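Putative HTH-type transcriptional regulator YwnA (Bacillus subtilis subsp. subtilis, PDB 1XD7) probably binds DNA as a winged-helix transcriptional regulator of the Rrf2 family. Local coordinates at residues Val40-Met43 with Ile44-Lys48. Sequence-based numbering, arbitrary orientation.
Sequences VRRM and ISLLK. With SO4 (sulfate ion), chain B.
Arg41 and Ser45 meet one turn apart on helix 37-49, the second helix of the predicted helix-turn-helix and so probably its recognition helix. Main-chain hydrogen bonds tie one turn to the next: Ile44 N to Val40 O, Leu46 N to Arg42 O and Leu47 N to Met43 O, the last at 2.9 Å. Arg41 O is gripped twice, by Ser45 N and by Ser45 OG, the hydroxyl lying 2.6 Å from that oxygen and tilted out of the carbonyl plane. Apolar contact follows the buried side, where Val40 and Ile44 lie alongside each other with CG1 of Val40 3.7 Å from CD1 of Ile44; both also touch Ile14 of helix 7-19. On another side, the Arg42 chain, bent at chi2 (56°), brings its guanidinium over Leu46, whose CD2 sits 3.7 Å above the centre of one face. With Leu46 cut back to an alanine, that face would probably lose its methyl cover and the guanidinium would be freer to swing. Arg41, its chain bent at chi3 (84°), reaches a sulfate, probably from the crystallisation liquor, which Ser26 OG and Gly61 N also hold; Arg41 NH2 donates to sulfate O1 at 2.6 Å.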
ATOM      1  N   VAL A  40      13.476 -17.247  -2.044  1.00 41.79           N
ATOM      2  CA  VAL A  40      14.370 -17.084  -0.918  1.00 39.64           C
ATOM      3  C   VAL A  40      15.771 -16.652  -1.357  1.00 41.89           C
ATOM      4  O   VAL A  40      16.332 -15.676  -0.837  1.00 41.65           O
ATOM      5  CB  VAL A  40      14.450 -18.403  -0.107  1.00 38.59           C
ATOM      6  CG1 VAL A  40      15.423 -18.252   1.035  1.00 37.35           C
ATOM      7  CG2 VAL A  40      13.069 -18.774   0.419  1.00 34.13           C
ATOM      8  N   ARG A  41      16.346 -17.359  -2.315  1.00 41.82           N
ATOM      9  CA  ARG A  41      17.681 -16.985  -2.745  1.00 43.85           C
ATOM     10  C   ARG A  41      17.646 -15.578  -3.328  1.00 44.04           C
ATOM     11  O   ARG A  41      18.532 -14.769  -3.060  1.00 43.61           O
ATOM     12  CB  ARG A  41      18.208 -17.971  -3.779  1.00 46.58           C
ATOM     13  CG  ARG A  41      17.985 -19.420  -3.408  1.00 49.82           C
ATOM     14  CD  ARG A  41      18.732 -20.354  -4.347  1.00 51.76           C
ATOM     15  NE  ARG A  41      20.107 -20.514  -3.904  1.00 53.29           N
ATOM     16  CZ  ARG A  41      20.502 -21.446  -3.045  1.00 54.54           C
ATOM     17  NH1 ARG A  41      19.627 -22.308  -2.547  1.00 55.60           N
ATOM     18  NH2 ARG A  41      21.768 -21.501  -2.667  1.00 56.29           N
ATOM     19  N   ARG A  42      16.615 -15.292  -4.121  1.00 44.53           N
ATOM     20  CA  ARG A  42      16.450 -13.970  -4.734  1.00 44.72           C
ATOM     21  C   ARG A  42      16.406 -12.910  -3.631  1.00 43.15           C
ATOM     22  O   ARG A  42      17.199 -11.964  -3.614  1.00 41.62           O
ATOM     23  CB  ARG A  42      15.158 -13.935  -5.562  1.00 45.56           C
ATOM     24  CG  ARG A  42      14.772 -12.559  -6.135  1.00 47.10           C
ATOM     25  CD  ARG A  42      15.873 -11.944  -6.987  1.00 47.29           C
ATOM     26  NE  ARG A  42      15.474 -10.664  -7.572  1.00 45.29           N
ATOM     27  CZ  ARG A  42      16.288  -9.883  -8.272  1.00 44.01           C
ATOM     28  NH1 ARG A  42      17.546 -10.246  -8.479  1.00 44.43           N
ATOM     29  NH2 ARG A  42      15.849  -8.730  -8.759  1.00 44.38           N
ATOM     30  N   MET A  43      15.471 -13.081  -2.710  1.00 41.90           N
ATOM     31  CA  MET A  43      15.350 -12.176  -1.588  1.00 40.50           C
ATOM     32  C   MET A  43      16.713 -12.023  -0.923  1.00 40.28           C
ATOM     33  O   MET A  43      17.121 -10.915  -0.568  1.00 43.53           O
ATOM     34  CB  MET A  43      14.356 -12.731  -0.583  1.00 39.18           C
ATOM     35  CG  MET A  43      12.978 -12.808  -1.132  1.00 37.23           C
ATOM     36  SD  MET A  43      12.425 -11.162  -1.558  1.00 36.30           S
ATOM     37  CE  MET A  43      10.801 -11.364  -1.253  1.00 34.95           C
ATOM     38  N   ILE A  44      17.436 -13.126  -0.785  1.00 39.66           N
ATOM     39  CA  ILE A  44      18.741 -13.064  -0.148  1.00 40.08           C
ATOM     40  C   ILE A  44      19.836 -12.355  -0.944  1.00 41.32           C
ATOM     41  O   ILE A  44      20.780 -11.825  -0.352  1.00 42.50           O
ATOM     42  CB  ILE A  44      19.214 -14.469   0.268  1.00 38.95           C
ATOM     43  CG1 ILE A  44      18.304 -14.999   1.378  1.00 39.27           C
ATOM     44  CG2 ILE A  44      20.645 -14.416   0.785  1.00 37.42           C
ATOM     45  CD1 ILE A  44      18.589 -16.439   1.789  1.00 40.00           C
ATOM     46  N   SER A  45      19.734 -12.336  -2.269  1.00 43.17           N
ATOM     47  CA  SER A  45      20.745 -11.632  -3.069  1.00 44.33           C
ATOM     48  C   SER A  45      20.466 -10.142  -2.916  1.00 43.85           C
ATOM     49  O   SER A  45      21.379  -9.326  -2.818  1.00 44.95           O
ATOM     50  CB  SER A  45      20.637 -12.007  -4.541  1.00 45.39           C
ATOM     51  OG  SER A  45      19.802 -13.138  -4.700  1.00 47.54           O
ATOM     52  N   LEU A  46      19.186  -9.798  -2.892  1.00 42.74           N
ATOM     53  CA  LEU A  46      18.789  -8.413  -2.740  1.00 43.25           C
ATOM     54  C   LEU A  46      19.262  -7.901  -1.386  1.00 45.13           C
ATOM     55  O   LEU A  46      19.952  -6.880  -1.299  1.00 45.41           O
ATOM     56  CB  LEU A  46      17.275  -8.304  -2.856  1.00 40.25           C
ATOM     57  CG  LEU A  46      16.769  -8.749  -4.229  1.00 40.20           C
ATOM     58  CD1 LEU A  46      15.255  -8.816  -4.229  1.00 37.87           C
ATOM     59  CD2 LEU A  46      17.280  -7.790  -5.296  1.00 36.24           C
ATOM     60  N   LEU A  47      18.905  -8.622  -0.329  1.00 44.97           N
ATOM     61  CA  LEU A  47      19.303  -8.228   1.014  1.00 44.37           C
ATOM     62  C   LEU A  47      20.810  -8.043   1.110  1.00 45.01           C
ATOM     63  O   LEU A  47      21.291  -7.132   1.780  1.00 46.60           O
ATOM     64  CB  LEU A  47      18.822  -9.266   2.020  1.00 42.33           C
ATOM     65  CG  LEU A  47      17.303  -9.210   2.147  1.00 40.90           C
ATOM     66  CD1 LEU A  47      16.765 -10.471   2.788  1.00 38.42           C
ATOM     67  CD2 LEU A  47      16.925  -7.979   2.957  1.00 39.98           C
ATOM     68  N   LYS A  48      21.567  -8.900   0.440  1.00 44.68           N
ATOM     69  CA  LYS A  48      23.007  -8.746   0.476  1.00 46.65           C
ATOM     70  C   LYS A  48      23.398  -7.551  -0.378  1.00 48.46           C
ATOM     71  O   LYS A  48      24.259  -6.761   0.003  1.00 48.92           O
ATOM     72  CB  LYS A  48      23.687 -10.001  -0.037  1.00 47.07           C
ATOM     73  CG  LYS A  48      23.582 -11.162   0.942  1.00 49.55           C
ATOM     74  CD  LYS A  48      24.451 -12.326   0.524  1.00 49.26           C
ATOM     75  CE  LYS A  48      24.016 -12.880  -0.816  1.00 48.90           C
ATOM     76  NZ  LYS A  48      24.792 -14.108  -1.158  1.00 50.25           N
TER
HETATM   77  S   SO4 B 190      23.170 -21.311   0.519  1.00 59.33           S
HETATM   78  O1  SO4 B 190      22.996 -22.355  -0.498  1.00 60.55           O
HETATM   79  O2  SO4 B 190      22.363 -21.651   1.704  1.00 60.31           O
HETATM   80  O3  SO4 B 190      24.599 -21.203   0.867  1.00 58.57           O
HETATM   81  O4  SO4 B 190      22.720 -20.013  -0.009  1.00 62.25           O